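Local atomic coordinates of BIFUNCTIONAL PROTEIN Proline utilization A (PutA) (Corynebacterium freiburgense, PDB entry 5UX5), a protein that oxidises proline to glutamate in two steps, using an FAD-dependent proline dehydrogenase and an NAD-dependent aldehyde dehydrogenase carried on one chain. Residues F969-L974 with L1056-V1061; A994-T999 with R1050-F1055; L486-P491 with V623-E628; A469-P474 with E556-I561. All blocks are in the same frame, centred on the assembly; numbering follows the deposited sequence.

Interaction 1. Residues F969-L974 with L1056-V1061; sequences FRYRPL and LKEQAV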
loop_
_atom_site.group_PDB
_atom_site.type_symbol
_atom_site.label_atom_id
_atom_site.label_comp_id
_atom_site.label_asym_id
_atom_site.label_seq_id
_atom_site.Cartn_x
_atom_site.Cartn_y
_atom_site.Cartn_z
ATOM N N PHE A 969 -12.647 -7.137 -10.399
ATOM C CA PHE A 969 -12.325 -8.520 -10.741
ATOM C C PHE A 969 -13.126 -8.878 -11.984
ATOM O O PHE A 969 -14.361 -8.862 -11.956
ATOM C CB PHE A 969 -12.667 -9.473 -9.598
ATOM C CG PHE A 969 -12.342 -10.900 -9.892
ATOM C CD1 PHE A 969 -11.042 -11.358 -9.785
ATOM C CD2 PHE A 969 -13.336 -11.791 -10.304
ATOM C CE1 PHE A 969 -10.736 -12.677 -10.086
ATOM C CE2 PHE A 969 -13.034 -13.111 -10.608
ATOM C CZ PHE A 969 -11.734 -13.554 -10.511
ATOM N N ARG A 970 -12.434 -9.179 -13.074
ATOM C CA ARG A 970 -13.108 -9.391 -14.333
ATOM C C ARG A 970 -12.428 -10.512 -15.092
ATOM O O ARG A 970 -11.287 -10.900 -14.807
ATOM C CB ARG A 970 -13.159 -8.110 -15.197
ATOM C CG ARG A 970 -11.828 -7.580 -15.661
ATOM C CD ARG A 970 -11.989 -6.276 -16.444
ATOM N NE ARG A 970 -10.752 -5.880 -17.112
ATOM C CZ ARG A 970 -10.674 -4.950 -18.060
ATOM N NH1 ARG A 970 -11.772 -4.332 -18.478
ATOM N NH2 ARG A 970 -9.502 -4.642 -18.603
ATOM N N TYR A 971 -13.151 -11.010 -16.096
ATOM C CA TYR A 971 -12.643 -12.052 -16.962
ATOM C C TYR A 971 -12.340 -11.463 -18.331
ATOM O O TYR A 971 -13.145 -10.702 -18.868
ATOM C CB TYR A 971 -13.655 -13.188 -17.055
ATOM C CG TYR A 971 -13.963 -13.843 -15.722
ATOM C CD1 TYR A 971 -14.909 -13.304 -14.861
ATOM C CD2 TYR A 971 -13.259 -14.984 -15.298
ATOM C CE1 TYR A 971 -15.200 -13.910 -13.635
ATOM C CE2 TYR A 971 -13.531 -15.587 -14.067
ATOM C CZ TYR A 971 -14.505 -15.040 -13.250
ATOM O OH TYR A 971 -14.801 -15.623 -12.054
ATOM N N ARG A 972 -11.173 -11.787 -18.879
ATOM C CA ARG A 972 -10.779 -11.382 -20.239
ATOM C C ARG A 972 -10.761 -12.592 -21.168
ATOM O O ARG A 972 -10.439 -13.706 -20.738
ATOM C CB ARG A 972 -9.383 -10.740 -20.295
ATOM C CG ARG A 972 -9.181 -9.581 -19.379
ATOM C CD ARG A 972 -10.153 -8.498 -19.734
ATOM N NE ARG A 972 -9.725 -7.714 -20.874
ATOM C CZ ARG A 972 -10.480 -6.777 -21.430
ATOM N NH1 ARG A 972 -11.683 -6.554 -20.922
ATOM N NH2 ARG A 972 -10.028 -6.059 -22.459
ATOM N N PRO A 973 -11.034 -12.406 -22.457
ATOM C CA PRO A 973 -11.111 -13.563 -23.358
ATOM C C PRO A 973 -9.734 -14.152 -23.601
ATOM O O PRO A 973 -8.764 -13.415 -23.796
ATOM C CB PRO A 973 -11.696 -12.972 -24.643
ATOM C CG PRO A 973 -11.225 -11.586 -24.633
ATOM C CD PRO A 973 -11.243 -11.146 -23.185
ATOM N N LEU A 974 -9.652 -15.488 -23.521
ATOM C CA LEU A 974 -8.497 -16.225 -24.037
ATOM C C LEU A 974 -8.535 -16.225 -25.560
ATOM O O LEU A 974 -9.542 -16.598 -26.149
ATOM C CB LEU A 974 -8.502 -17.650 -23.517
ATOM C CG LEU A 974 -7.391 -18.583 -23.997
ATOM C CD1 LEU A 974 -6.159 -18.358 -23.172
ATOM C CD2 LEU A 974 -7.826 -20.058 -23.930
ATOM N N LEU A 1056 -11.201 -18.138 -20.577
ATOM C CA LEU A 1056 -11.095 -16.818 -19.952
ATOM C C LEU A 1056 -9.818 -16.686 -19.121
ATOM O O LEU A 1056 -9.339 -17.633 -18.486
ATOM C CB LEU A 1056 -12.310 -16.535 -19.052
ATOM C CG LEU A 1056 -13.681 -16.539 -19.737
ATOM C CD1 LEU A 1056 -14.763 -16.648 -18.688
ATOM C CD2 LEU A 1056 -13.884 -15.298 -20.591
ATOM N N LYS A 1057 -9.295 -15.479 -19.098
ATOM C CA LYS A 1057 -8.157 -15.129 -18.262
ATOM C C LYS A 1057 -8.630 -14.165 -17.177
ATOM O O LYS A 1057 -9.125 -13.073 -17.481
ATOM C CB LYS A 1057 -7.062 -14.480 -19.112
ATOM C CG LYS A 1057 -6.453 -15.332 -20.204
ATOM C CD LYS A 1057 -5.389 -14.521 -20.935
ATOM C CE LYS A 1057 -6.025 -13.292 -21.553
ATOM N NZ LYS A 1057 -5.229 -12.644 -22.639
ATOM N N GLU A 1058 -8.446 -14.544 -15.921
ATOM C CA GLU A 1058 -8.870 -13.671 -14.837
ATOM C C GLU A 1058 -7.965 -12.445 -14.781
ATOM O O GLU A 1058 -6.780 -12.516 -15.139
ATOM C CB GLU A 1058 -8.822 -14.425 -13.506
ATOM C CG GLU A 1058 -9.709 -15.653 -13.479
ATOM C CD GLU A 1058 -9.615 -16.448 -12.189
ATOM O OE1 GLU A 1058 -10.289 -17.513 -12.094
ATOM O OE2 GLU A 1058 -8.853 -16.030 -11.288
ATOM N N GLN A 1059 -8.530 -11.309 -14.344
ATOM C CA GLN A 1059 -7.762 -10.068 -14.230
ATOM C C GLN A 1059 -8.300 -9.146 -13.141
ATOM O O GLN A 1059 -9.507 -8.900 -13.064
ATOM C CB GLN A 1059 -7.747 -9.296 -15.556
ATOM C CG GLN A 1059 -7.026 -7.959 -15.506
ATOM C CD GLN A 1059 -7.098 -7.206 -16.807
ATOM O OE1 GLN A 1059 -8.180 -6.821 -17.246
ATOM N NE2 GLN A 1059 -5.940 -6.953 -17.417
ATOM N N ALA A 1060 -7.385 -8.573 -12.355
ATOM C CA ALA A 1060 -7.707 -7.566 -11.348
ATOM C C ALA A 1060 -7.237 -6.197 -11.817
ATOM O O ALA A 1060 -6.076 -6.047 -12.201
ATOM C CB ALA A 1060 -7.046 -7.895 -10.017
ATOM N N VAL A 1061 -8.135 -5.205 -11.803
ATOM C CA VAL A 1061 -7.799 -3.832 -12.191
ATOM C C VAL A 1061 -8.053 -2.932 -10.990
ATOM O O VAL A 1061 -9.209 -2.709 -10.601
ATOM C CB VAL A 1061 -8.596 -3.342 -13.400
ATOM C CG1 VAL A 1061 -8.025 -2.024 -13.890
ATOM C CG2 VAL A 1061 -8.598 -4.385 -14.509
#

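Interaction 2. Residues A994-T999 with R1050-F1055; sequences ALRTGT and RELLHF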
loop_
_atom_site.group_PDB
_atom_site.type_symbol
_atom_site.label_atom_id
_atom_site.label_comp_id
_atom_site.label_asym_id
_atom_site.label_seq_id
_atom_site.Cartn_x
_atom_site.Cartn_y
_atom_site.Cartn_z
ATOM N N ALA A 994 -16.693 -20.764 -27.557
ATOM C CA ALA A 994 -15.824 -19.846 -28.289
ATOM C C ALA A 994 -16.608 -18.737 -28.964
ATOM O O ALA A 994 -16.079 -17.634 -29.160
ATOM C CB ALA A 994 -14.980 -20.601 -29.315
ATOM N N LEU A 995 -17.841 -19.030 -29.383
ATOM C CA LEU A 995 -18.677 -18.001 -29.991
ATOM C C LEU A 995 -18.973 -16.886 -29.005
ATOM O O LEU A 995 -19.139 -15.733 -29.406
ATOM C CB LEU A 995 -19.970 -18.630 -30.506
ATOM C CG LEU A 995 -21.000 -17.762 -31.223
ATOM C CD1 LEU A 995 -20.387 -17.100 -32.410
ATOM C CD2 LEU A 995 -22.178 -18.642 -31.679
ATOM N N ARG A 996 -19.001 -17.209 -27.713
ATOM C CA ARG A 996 -19.372 -16.267 -26.671
ATOM C C ARG A 996 -18.182 -15.470 -26.158
ATOM O O ARG A 996 -18.347 -14.304 -25.771
ATOM C CB ARG A 996 -20.050 -17.026 -25.519
ATOM C CG ARG A 996 -20.367 -16.197 -24.292
ATOM C CD ARG A 996 -21.108 -16.976 -23.227
ATOM N NE ARG A 996 -22.348 -17.584 -23.706
ATOM C CZ ARG A 996 -23.540 -16.981 -23.686
ATOM N NH1 ARG A 996 -23.647 -15.746 -23.223
ATOM N NH2 ARG A 996 -24.626 -17.604 -24.136
ATOM N N THR A 997 -16.994 -16.074 -26.116
ATOM C CA THR A 997 -15.822 -15.368 -25.630
ATOM C C THR A 997 -14.993 -14.758 -26.746
ATOM O O THR A 997 -14.168 -13.871 -26.469
ATOM C CB THR A 997 -14.946 -16.291 -24.778
ATOM O OG1 THR A 997 -14.492 -17.389 -25.573
ATOM C CG2 THR A 997 -15.728 -16.805 -23.617
ATOM N N GLY A 998 -15.214 -15.182 -27.990
ATOM C CA GLY A 998 -14.387 -14.764 -29.103
ATOM C C GLY A 998 -13.112 -15.560 -29.314
ATOM O O GLY A 998 -12.320 -15.200 -30.190
ATOM N N THR A 999 -12.887 -16.616 -28.540
ATOM C CA THR A 999 -11.683 -17.421 -28.662
ATOM C C THR A 999 -11.650 -18.134 -30.011
ATOM O O THR A 999 -12.684 -18.431 -30.612
ATOM C CB THR A 999 -11.640 -18.460 -27.544
ATOM O OG1 THR A 999 -11.678 -17.802 -26.280
ATOM C CG2 THR A 999 -10.409 -19.298 -27.624
ATOM N N ARG A 1050 -18.233 -23.883 -14.922
ATOM C CA ARG A 1050 -16.923 -24.515 -14.871
ATOM C C ARG A 1050 -16.195 -24.483 -16.209
ATOM O O ARG A 1050 -15.050 -24.025 -16.266
ATOM C CB ARG A 1050 -17.038 -25.964 -14.410
ATOM C CG ARG A 1050 -17.647 -26.185 -13.049
ATOM C CD ARG A 1050 -16.978 -25.399 -11.975
ATOM N NE ARG A 1050 -15.534 -25.440 -12.122
ATOM C CZ ARG A 1050 -14.707 -24.628 -11.468
ATOM N NH1 ARG A 1050 -15.201 -23.728 -10.608
ATOM N NH2 ARG A 1050 -13.398 -24.703 -11.681
ATOM N N GLU A 1051 -16.853 -24.892 -17.298
ATOM C CA GLU A 1051 -16.145 -25.070 -18.566
ATOM C C GLU A 1051 -15.657 -23.748 -19.129
ATOM O O GLU A 1051 -14.586 -23.699 -19.735
ATOM C CB GLU A 1051 -17.042 -25.760 -19.585
ATOM C CG GLU A 1051 -16.365 -26.176 -20.888
ATOM C CD GLU A 1051 -15.213 -27.170 -20.692
ATOM O OE1 GLU A 1051 -14.121 -26.908 -21.246
ATOM O OE2 GLU A 1051 -15.408 -28.234 -20.045
ATOM N N LEU A 1052 -16.417 -22.663 -18.944
ATOM C CA LEU A 1052 -16.011 -21.387 -19.536
ATOM C C LEU A 1052 -14.720 -20.830 -18.924
ATOM O O LEU A 1052 -14.100 -19.937 -19.525
ATOM C CB LEU A 1052 -17.152 -20.353 -19.443
ATOM C CG LEU A 1052 -18.362 -20.597 -20.379
ATOM C CD1 LEU A 1052 -19.545 -19.695 -20.107
ATOM C CD2 LEU A 1052 -17.992 -20.453 -21.831
ATOM N N LEU A 1053 -14.268 -21.344 -17.773
ATOM C CA LEU A 1053 -13.010 -20.840 -17.220
ATOM C C LEU A 1053 -11.858 -21.140 -18.172
ATOM O O LEU A 1053 -10.903 -20.365 -18.265
ATOM C CB LEU A 1053 -12.750 -21.411 -15.815
ATOM C CG LEU A 1053 -13.684 -20.923 -14.683
ATOM C CD1 LEU A 1053 -13.503 -21.645 -13.369
ATOM C CD2 LEU A 1053 -13.577 -19.463 -14.426
ATOM N N HIS A 1054 -11.968 -22.230 -18.933
ATOM C CA HIS A 1054 -10.962 -22.596 -19.918
ATOM C C HIS A 1054 -10.876 -21.600 -21.061
ATOM O O HIS A 1054 -9.883 -21.613 -21.804
ATOM C CB HIS A 1054 -11.263 -23.991 -20.469
ATOM C CG HIS A 1054 -11.339 -25.042 -19.415
ATOM N ND1 HIS A 1054 -12.327 -26.003 -19.386
ATOM C CD2 HIS A 1054 -10.538 -25.297 -18.352
ATOM C CE1 HIS A 1054 -12.143 -26.794 -18.345
ATOM N NE2 HIS A 1054 -11.061 -26.389 -17.701
ATOM N N PHE A 1055 -11.865 -20.714 -21.197
ATOM C CA PHE A 1055 -11.893 -19.752 -22.287
ATOM C C PHE A 1055 -11.598 -18.331 -21.841
ATOM O O PHE A 1055 -11.716 -17.404 -22.652
ATOM C CB PHE A 1055 -13.249 -19.828 -22.989
ATOM C CG PHE A 1055 -13.475 -21.133 -23.694
ATOM C CD1 PHE A 1055 -13.795 -22.280 -22.976
ATOM C CD2 PHE A 1055 -13.358 -21.223 -25.066
ATOM C CE1 PHE A 1055 -13.987 -23.493 -23.620
ATOM C CE2 PHE A 1055 -13.571 -22.436 -25.715
ATOM C CZ PHE A 1055 -13.880 -23.568 -24.991
#

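Interaction 3. Residues L486-P491 with V623-E628; sequences LEDPQP and VRRCAE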
loop_
_atom_site.group_PDB
_atom_site.type_symbol
_atom_site.label_atom_id
_atom_site.label_comp_id
_atom_site.label_asym_id
_atom_site.label_seq_id
_atom_site.Cartn_x
_atom_site.Cartn_y
_atom_site.Cartn_z
ATOM N N LEU A 486 11.493 -7.071 19.137
ATOM C CA LEU A 486 11.287 -8.281 18.343
ATOM C C LEU A 486 12.403 -9.297 18.572
ATOM O O LEU A 486 13.560 -8.945 18.806
ATOM C CB LEU A 486 11.179 -7.937 16.856
ATOM C CG LEU A 486 9.845 -7.393 16.323
ATOM C CD1 LEU A 486 9.946 -7.136 14.840
ATOM C CD2 LEU A 486 8.671 -8.354 16.630
ATOM N N GLU A 487 12.044 -10.574 18.521
ATOM C CA GLU A 487 12.988 -11.641 18.825
ATOM C C GLU A 487 13.527 -12.295 17.553
ATOM O O GLU A 487 13.102 -11.987 16.442
ATOM C CB GLU A 487 12.317 -12.665 19.737
ATOM C CG GLU A 487 11.820 -12.044 21.039
ATOM C CD GLU A 487 11.343 -13.083 22.011
ATOM O OE1 GLU A 487 10.324 -13.742 21.716
ATOM O OE2 GLU A 487 11.998 -13.264 23.061
ATOM N N ASP A 488 14.487 -13.217 17.730
ATOM C CA ASP A 488 15.149 -13.929 16.630
ATOM C C ASP A 488 14.949 -15.428 16.847
ATOM O O ASP A 488 15.885 -16.146 17.233
ATOM C CB ASP A 488 16.631 -13.551 16.552
ATOM C CG ASP A 488 17.395 -14.286 15.444
ATOM O OD1 ASP A 488 16.755 -14.984 14.631
ATOM O OD2 ASP A 488 18.636 -14.122 15.357
ATOM N N PRO A 489 13.748 -15.940 16.566
ATOM C CA PRO A 489 13.443 -17.319 16.957
ATOM C C PRO A 489 14.264 -18.311 16.159
ATOM O O PRO A 489 14.498 -18.139 14.963
ATOM C CB PRO A 489 11.940 -17.450 16.696
ATOM C CG PRO A 489 11.534 -16.257 15.908
ATOM C CD PRO A 489 12.571 -15.215 16.048
ATOM N N GLN A 490 14.704 -19.358 16.851
ATOM C CA GLN A 490 15.573 -20.387 16.284
ATOM C C GLN A 490 14.972 -21.764 16.519
ATOM O O GLN A 490 15.550 -22.591 17.234
ATOM C CB GLN A 490 16.971 -20.297 16.893
ATOM C CG GLN A 490 17.675 -18.978 16.648
ATOM C CD GLN A 490 18.253 -18.890 15.250
ATOM O OE1 GLN A 490 18.459 -19.907 14.587
ATOM N NE2 GLN A 490 18.507 -17.673 14.787
ATOM N N PRO A 491 13.810 -22.046 15.925
ATOM C CA PRO A 491 13.200 -23.367 16.095
ATOM C C PRO A 491 14.022 -24.445 15.421
ATOM O O PRO A 491 14.616 -24.239 14.360
ATOM C CB PRO A 491 11.834 -23.230 15.413
ATOM C CG PRO A 491 11.931 -22.051 14.524
ATOM C CD PRO A 491 13.035 -21.173 15.030
ATOM N N VAL A 623 14.320 -20.509 4.158
ATOM C CA VAL A 623 13.407 -19.946 5.152
ATOM C C VAL A 623 12.716 -21.040 5.952
ATOM O O VAL A 623 11.530 -20.938 6.273
ATOM C CB VAL A 623 12.380 -19.000 4.503
ATOM C CG1 VAL A 623 13.043 -17.685 4.137
ATOM C CG2 VAL A 623 11.796 -19.608 3.284
ATOM N N ARG A 624 13.478 -22.051 6.361
ATOM C CA ARG A 624 12.881 -23.195 7.036
ATOM C C ARG A 624 12.387 -22.827 8.422
ATOM O O ARG A 624 11.452 -23.454 8.927
ATOM C CB ARG A 624 13.884 -24.340 7.115
ATOM C CG ARG A 624 14.162 -24.991 5.797
ATOM C CD ARG A 624 15.090 -26.150 5.971
ATOM N NE ARG A 624 15.207 -26.926 4.734
ATOM C CZ ARG A 624 16.355 -27.206 4.111
ATOM N NH1 ARG A 624 17.523 -26.789 4.610
ATOM N NH2 ARG A 624 16.336 -27.924 2.993
ATOM N N ARG A 625 13.023 -21.864 9.084
ATOM C CA ARG A 625 12.503 -21.493 10.396
ATOM C C ARG A 625 11.192 -20.724 10.278
ATOM O O ARG A 625 10.355 -20.805 11.182
ATOM C CB ARG A 625 13.540 -20.713 11.225
ATOM C CG ARG A 625 14.686 -21.580 11.732
ATOM C CD ARG A 625 15.684 -20.859 12.627
ATOM N NE ARG A 625 15.978 -19.466 12.288
ATOM C CZ ARG A 625 17.131 -19.043 11.773
ATOM N NH1 ARG A 625 18.112 -19.917 11.544
ATOM N NH2 ARG A 625 17.307 -17.746 11.511
ATOM N N CYS A 626 11.000 -19.979 9.184
ATOM C CA CYS A 626 9.729 -19.298 8.941
ATOM C C CYS A 626 8.563 -20.289 8.885
ATOM O O CYS A 626 7.545 -20.111 9.568
ATOM C CB CYS A 626 9.814 -18.477 7.654
ATOM S SG CYS A 626 10.828 -16.969 7.797
ATOM N N ALA A 627 8.712 -21.360 8.105
ATOM C CA ALA A 627 7.687 -22.395 8.079
ATOM C C ALA A 627 7.456 -22.982 9.460
ATOM O O ALA A 627 6.310 -23.245 9.841
ATOM C CB ALA A 627 8.086 -23.499 7.110
ATOM N N GLU A 628 8.532 -23.201 10.226
ATOM C CA GLU A 628 8.351 -23.809 11.535
ATOM C C GLU A 628 7.558 -22.900 12.469
ATOM O O GLU A 628 6.633 -23.360 13.150
ATOM C CB GLU A 628 9.693 -24.170 12.140
ATOM C CG GLU A 628 10.401 -25.345 11.498
ATOM C CD GLU A 628 9.738 -26.666 11.827
ATOM O OE1 GLU A 628 8.937 -26.690 12.788
ATOM O OE2 GLU A 628 10.020 -27.676 11.132
#

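Interaction 4. Residues A469-P474 with E556-I561; sequences ASDSDP and EVSEAI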
loop_
_atom_site.group_PDB
_atom_site.type_symbol
_atom_site.label_atom_id
_atom_site.label_comp_id
_atom_site.label_asym_id
_atom_site.label_seq_id
_atom_site.Cartn_x
_atom_site.Cartn_y
_atom_site.Cartn_z
ATOM N N ALA A 469 -7.703 -8.522 7.278
ATOM C CA ALA A 469 -6.993 -8.259 8.529
ATOM C C ALA A 469 -6.195 -6.959 8.443
ATOM O O ALA A 469 -5.529 -6.691 7.435
ATOM C CB ALA A 469 -6.055 -9.425 8.842
ATOM N N SER A 470 -6.243 -6.141 9.503
ATOM C CA SER A 470 -5.580 -4.836 9.429
ATOM C C SER A 470 -4.126 -4.930 9.872
ATOM O O SER A 470 -3.784 -5.667 10.800
ATOM C CB SER A 470 -6.292 -3.772 10.271
ATOM O OG SER A 470 -6.448 -4.177 11.610
ATOM N N ASP A 471 -3.274 -4.163 9.202
ATOM C CA ASP A 471 -1.843 -4.140 9.486
ATOM C C ASP A 471 -1.542 -3.466 10.819
ATOM O O ASP A 471 -2.360 -2.732 11.386
ATOM C CB ASP A 471 -1.084 -3.382 8.400
ATOM C CG ASP A 471 -1.117 -4.079 7.084
ATOM O OD1 ASP A 471 -1.468 -5.263 7.084
ATOM O OD2 ASP A 471 -0.768 -3.458 6.057
ATOM N N SER A 472 -0.311 -3.681 11.279
ATOM C CA SER A 472 0.177 -3.009 12.471
ATOM C C SER A 472 0.310 -1.507 12.208
ATOM O O SER A 472 0.744 -1.098 11.137
ATOM C CB SER A 472 1.508 -3.634 12.884
ATOM O OG SER A 472 1.365 -5.035 13.102
ATOM N N ASP A 473 -0.076 -0.676 13.193
ATOM C CA ASP A 473 -0.087 0.773 13.017
ATOM C C ASP A 473 1.104 1.415 13.742
ATOM O O ASP A 473 1.049 1.613 14.964
ATOM C CB ASP A 473 -1.407 1.356 13.538
ATOM C CG ASP A 473 -1.585 2.839 13.196
ATOM O OD1 ASP A 473 -0.612 3.482 12.739
ATOM O OD2 ASP A 473 -2.712 3.367 13.380
ATOM N N PRO A 474 2.173 1.805 13.040
ATOM C CA PRO A 474 3.304 2.461 13.722
ATOM C C PRO A 474 3.021 3.896 14.154
ATOM O O PRO A 474 3.925 4.555 14.697
ATOM C CB PRO A 474 4.436 2.402 12.690
ATOM C CG PRO A 474 3.748 2.225 11.363
ATOM C CD PRO A 474 2.409 1.593 11.603
ATOM N N GLU A 556 2.508 -9.060 5.104
ATOM C CA GLU A 556 2.534 -10.457 4.694
ATOM C C GLU A 556 1.849 -11.339 5.715
ATOM O O GLU A 556 1.198 -12.332 5.350
ATOM C CB GLU A 556 3.975 -10.922 4.468
ATOM C CG GLU A 556 4.003 -12.285 3.852
ATOM C CD GLU A 556 5.369 -12.875 3.675
ATOM O OE1 GLU A 556 6.349 -12.117 3.508
ATOM O OE2 GLU A 556 5.446 -14.120 3.662
ATOM N N VAL A 557 1.993 -10.999 6.999
ATOM C CA VAL A 557 1.265 -11.713 8.040
ATOM C C VAL A 557 -0.231 -11.461 7.880
ATOM O O VAL A 557 -1.063 -12.343 8.126
ATOM C CB VAL A 557 1.801 -11.311 9.429
ATOM C CG1 VAL A 557 0.941 -11.923 10.544
ATOM C CG2 VAL A 557 3.259 -11.742 9.551
ATOM N N SER A 558 -0.597 -10.250 7.464
ATOM C CA SER A 558 -1.999 -9.994 7.195
ATOM C C SER A 558 -2.488 -10.830 6.030
ATOM O O SER A 558 -3.596 -11.385 6.092
ATOM C CB SER A 558 -2.230 -8.513 6.953
ATOM O OG SER A 558 -1.972 -7.851 8.180
ATOM N N GLU A 559 -1.670 -10.941 4.970
ATOM C CA GLU A 559 -2.032 -11.773 3.835
ATOM C C GLU A 559 -2.247 -13.218 4.277
ATOM O O GLU A 559 -3.199 -13.882 3.838
ATOM C CB GLU A 559 -0.965 -11.664 2.736
ATOM C CG GLU A 559 -1.431 -12.087 1.321
ATOM C CD GLU A 559 -0.365 -11.909 0.232
ATOM O OE1 GLU A 559 0.819 -11.854 0.575
ATOM O OE2 GLU A 559 -0.694 -11.802 -0.971
ATOM N N ALA A 560 -1.375 -13.725 5.152
ATOM C CA ALA A 560 -1.519 -15.107 5.587
ATOM C C ALA A 560 -2.798 -15.290 6.393
ATOM O O ALA A 560 -3.458 -16.327 6.296
ATOM C CB ALA A 560 -0.298 -15.544 6.398
ATOM N N ILE A 561 -3.161 -14.305 7.211
ATOM C CA ILE A 561 -4.429 -14.398 7.919
ATOM C C ILE A 561 -5.604 -14.292 6.941
ATOM O O ILE A 561 -6.574 -15.063 7.019
ATOM C CB ILE A 561 -4.464 -13.349 9.044
ATOM C CG1 ILE A 561 -3.353 -13.695 10.042
ATOM C CG2 ILE A 561 -5.809 -13.374 9.762
ATOM C CD1 ILE A 561 -3.045 -12.667 11.107
#

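Interaction 1. Residues F969-L974 with L1056-V1061
Q1059 OE1 is gripped by two N-H groups of one guanidinium, 2.7 Å from R970 NE and 2.9 Å from R970 NH2. The two side chains lie side by side, their amide and guanidinium planes 15° apart; both chains run out extended, Q1059 CG being anti to the backbone nitrogen (chi1 177°). V868 O takes the amide NE2 and E956 the remaining R970 nitrogen, NH1, so neither group can easily rotate. R970 NH2 also lies over the centre of the R972 guanidinium; E864, salt-bridged to R972, and E956 probably offset that meeting of like charges. The same residues belong to an antiparallel ladder joining strands 965-980 and 1056-1064. Its bonds include K1057 N to R972 O at 2.7 Å and R970 N to Q1059 O at 2.9 Å. The opposite sheet face carries F969, Y971 and E1058. The E1058 stem packs on Y971, CG 3.9 Å from CE2, its carboxylate reaches the edge of the F969 ring, and N905 and the K900 backbone N-H take its oxygens. E952 binds the Y971 hydroxyl. Long stems suit R970, R972 and Q1059, carrying their polar ends clear of the backbone to partners fixed in position.

Interaction 2. Residues A994-T999 with R1050-F1055
T997 and T999 both cross the side chain of F1055 at about a right angle, but they meet different parts of it. T997 OG1 lies 3.8 Å from F1055 CB, and its CG2 stands against the same carbon. With OG1 between the backbone N and the carbonyl carbon (chi1 61°) and CG2 anti to the carbonyl carbon, this beta-branched residue turns both branches to the root of the phenylalanine. T999 instead brings OG1 to the ring edge, near the ring plane and 4.0 Å from F1055 CD2. That hydroxyl is bonded to L974 O, and the one of T997 to A993 O, so both hydroxyls have polar partners although they lie against F1055. A994 completes the aromatic contact, its CB 4.3 Å from F1055 CE2. Helix 984-997 joins strand 965-980 to strand 1000-1003, its parallel neighbour, consistent with a Rossmann-like layering of helix on sheet. F1055 packs between helix and sheet, against L990 and A993 of the helix and L977 of the strand. Just past the helix end G998 has a positive phi of 84°, a turn easily made without a CB. Farther out, the aliphatic part of R996 serves as an apolar surface, its CD approaching L1052 CD1 at 4.4 Å while its guanidinium pairs with E946.

Interaction 3. Residues L486-P491 with V623-E628
R625 lies along the loop residues P489-P491 from the first turn of helix 624-636, which connects the parallel, paired strands 614-618 and 644-646, a beta-alpha-beta crossover consistent with the Rossmann-type NAD-binding part of the aldehyde dehydrogenase fold. Its CB stands 3.9 Å from P491 CG, the start of an apolar contact in which the two side chains cross at about a right angle. CG stays against P491 CD, 3.7 Å away, and CD closes to 3.6 Å from the same atom. There the chain bends (chi3 -36°). NE makes a weak hydrogen bond with P489 O at 3.3 Å. Q490 OE1 lies over one guanidinium face, toward its rim, the amide plane tilted by 48°. Proline suits the stem because it offers a rigid apolar ring. One turn on, E628 adds its CB against the same proline and directs OE2 to H648. At the tip, R625 NH2 has the D488 carboxylate nearby, attracted by charge but beyond a salt bridge, with OD1 4.2 Å away and well out of the guanidinium plane.

Interaction 4. Residues A469-P474 with E556-I561
S558 and D471 make the close part of this contact, in which a linker loop before helix 477-484 packs on the long helix 550-574 of the aldehyde dehydrogenase domain. A469 packs beside them: its CB faces the helix, 4.1 Å from I561 CG2, and its carbonyl O lies 3.8 Å from S558 CB. Alanine and serine are small enough to bring the backbones together, with A469 CA 5.5 Å from S558 CA. I561 closes the apolar end, itself packed against A528 and L531 of helix 517-533, and D562 accepts the A469 backbone N-H. The other part is looser. S470 turns its CB away; S472 still reaches the helix through D554, beyond residues 556-561, and the loop leaves with D473, which pairs with R460. D471 O accepts from W315, in the proline dehydrogenase region, so D471 ties both catalytic parts together. S558 OG, anti to the carbonyl carbon (chi1 -67°), points toward the loop, accepts from R535 NH2, and donates nearly along the C-O axis to D471 OD1 at 2.9 Å.

How the interactions relate
Interactions 1 and 2 belong to one region near the C-terminus, their centres 12 Å apart, with interaction 2 nested inside the loop that interaction 1 closes. They touch directly: L974 N lies 2.9 Å from F1055 O, a probable hydrogen bond, so the end of one strand meets the turn that leads into its partner. Interactions 3 and 4 form a second group, 18 Å apart between centres, whose segments alternate along the chain; both set a loop against a helix of the aldehyde dehydrogenase domain. In interaction 3 the E628 side chain is about 14 Å from the bound NAD. Between groups, interactions 1 and 4 approach to about 12 Å at their nearest atoms.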